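Alpha/beta fold hydrolase (Pseudomonas aeruginosa, PDB 6I8W) is a membrane phospholipase A that degrades membrane phospholipids and serves as a bacterial virulence factor. Local coordinates at residues 261-264 and 265-268. Numbering follows the deposited sequence.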
ATOM      1  N   LEU A 261      -6.378 -12.200  -1.056  1.00 40.49           N
ATOM      2  CA  LEU A 261      -6.945 -12.419   0.274  1.00 43.09           C
ATOM      3  C   LEU A 261      -8.460 -12.513   0.120  1.00 45.34           C
ATOM      4  O   LEU A 261      -9.081 -11.660  -0.525  1.00 44.12           O
ATOM      5  CB  LEU A 261      -6.567 -11.288   1.228  1.00 38.50           C
ATOM      6  CG  LEU A 261      -5.066 -11.063   1.435  1.00 42.24           C
ATOM      7  CD1 LEU A 261      -4.855  -9.814   2.272  1.00 37.45           C
ATOM      8  CD2 LEU A 261      -4.433 -12.266   2.088  1.00 40.22           C
ATOM      9  N   ASP A 262      -9.060 -13.544   0.697  1.00 41.28           N
ATOM     10  CA  ASP A 262     -10.423 -13.879   0.319  1.00 38.83           C
ATOM     11  C   ASP A 262     -11.474 -13.017   1.003  1.00 41.47           C
ATOM     12  O   ASP A 262     -11.334 -12.671   2.178  1.00 38.59           O
ATOM     13  CB  ASP A 262     -10.709 -15.347   0.599  1.00 47.99           C
ATOM     14  CG  ASP A 262     -11.887 -15.840  -0.191  1.00 56.72           C
ATOM     15  OD1 ASP A 262     -11.693 -16.098  -1.397  1.00 52.91           O
ATOM     16  OD2 ASP A 262     -13.006 -15.902   0.370  1.00 54.43           O
ATOM     17  N   VAL A 263     -12.530 -12.682   0.258  1.00 41.16           N
ATOM     18  CA  VAL A 263     -13.619 -11.853   0.782  1.00 43.25           C
ATOM     19  C   VAL A 263     -14.287 -12.465   2.019  1.00 45.38           C
ATOM     20  O   VAL A 263     -14.865 -11.744   2.829  1.00 41.90           O
ATOM     21  CB  VAL A 263     -14.706 -11.582  -0.310  1.00 38.07           C
ATOM     22  CG1 VAL A 263     -15.445 -12.869  -0.684  1.00 41.86           C
ATOM     23  CG2 VAL A 263     -15.672 -10.478   0.137  1.00 37.31           C
ATOM     24  N   SER A 264     -14.188 -13.781   2.186  1.00 45.14           N
ATOM     25  CA  SER A 264     -14.745 -14.426   3.371  1.00 50.08           C
ATOM     26  C   SER A 264     -14.025 -13.992   4.659  1.00 45.51           C
ATOM     27  O   SER A 264     -14.474 -14.316   5.762  1.00 50.47           O
ATOM     28  CB  SER A 264     -14.697 -15.961   3.233  1.00 50.72           C
ATOM     29  OG  SER A 264     -13.362 -16.458   3.166  1.00 50.51           O
ATOM     30  N   SER A 265     -12.908 -13.282   4.517  1.00 38.75           N
ATOM     31  CA  SER A 265     -12.255 -12.624   5.653  1.00 42.38           C
ATOM     32  C   SER A 265     -13.218 -11.736   6.451  1.00 43.22           C
ATOM     33  O   SER A 265     -13.069 -11.583   7.659  1.00 39.47           O
ATOM     34  CB  SER A 265     -11.074 -11.762   5.183  1.00 43.18           C
ATOM     35  OG  SER A 265     -10.019 -12.541   4.649  1.00 46.54           O
ATOM     36  N   ILE A 266     -14.182 -11.130   5.762  1.00 40.05           N
ATOM     37  CA  ILE A 266     -15.113 -10.202   6.410  1.00 39.69           C
ATOM     38  C   ILE A 266     -15.977 -10.917   7.456  1.00 45.50           C
ATOM     39  O   ILE A 266     -16.261 -10.367   8.520  1.00 48.30           O
ATOM     40  CB  ILE A 266     -16.005  -9.496   5.368  1.00 41.92           C
ATOM     41  CG1 ILE A 266     -15.203  -8.399   4.662  1.00 38.31           C
ATOM     42  CG2 ILE A 266     -17.247  -8.850   6.021  1.00 40.69           C
ATOM     43  CD1 ILE A 266     -15.922  -7.786   3.497  1.00 41.04           C
ATOM     44  N   GLU A 267     -16.367 -12.152   7.164  1.00 41.21           N
ATOM     45  CA  GLU A 267     -17.181 -12.930   8.100  1.00 52.91           C
ATOM     46  C   GLU A 267     -16.400 -13.292   9.364  1.00 54.37           C
ATOM     47  O   GLU A 267     -16.979 -13.457  10.428  1.00 54.22           O
ATOM     48  CB  GLU A 267     -17.729 -14.193   7.424  1.00 64.11           C
ATOM     49  CG  GLU A 267     -18.357 -13.955   6.051  1.00 79.50           C
ATOM     50  CD  GLU A 267     -19.551 -13.000   6.095  1.00 97.63           C
ATOM     51  OE1 GLU A 267     -20.203 -12.882   7.157  1.00104.50           O
ATOM     52  OE2 GLU A 267     -19.844 -12.366   5.059  1.00105.13           O
ATOM     53  N   VAL A 268     -15.080 -13.401   9.254  1.00 50.78           N
ATOM     54  CA  VAL A 268     -14.258 -13.635  10.436  1.00 52.29           C
ATOM     55  C   VAL A 268     -14.219 -12.366  11.292  1.00 51.17           C
ATOM     56  O   VAL A 268     -14.360 -12.429  12.505  1.00 44.83           O
ATOM     57  CB  VAL A 268     -12.819 -14.048  10.064  1.00 51.04           C
ATOM     58  CG1 VAL A 268     -11.913 -14.035  11.292  1.00 50.12           C
ATOM     59  CG2 VAL A 268     -12.813 -15.419   9.394  1.00 59.41           C
TER
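A type I beta turn from Asp262 to Ser265, its opening residue acting as a side-chain cap, leads the loop after strand 250-255 into the short helix 265-269 of this alpha/beta hydrolase fold. The backbone carbonyl of Asp262 takes two donors from one residue: Ser265 N closes the turn at 2.9 Å from Asp262 O, tilted out of the carbonyl plane, while Ser265 OG reaches the same Asp262 O at 2.8 Å in that plane. With OG beside its own backbone N (chi1 -67°), the Ser265 hydroxyl is carried back to this oxygen. The Asp262 carboxylate reaches two residues ahead: OD2 accepts from Ser264 N (3.0 Å) and Ser264 OG (2.9 Å), which approach from opposite faces of its plane. One residue beyond the Ser265-to-Asp262 bond, Ile266 N bonds to Val263 O at 3.1 Å, and Val263 CG2 lies 4.3 Å from Ile266 CD1; both side chains pack on Trp254 and Ile280 of the sheet. The next bond, Glu267 N to Ser264 O, is a weak hydrogen bond. Two Asp262 oxygens thus receive four donors, satisfying two amides and the hydroxyls of Ser264 and the buried Ser265, and the paired grip on OD2 should restrict rotation of the carboxylate.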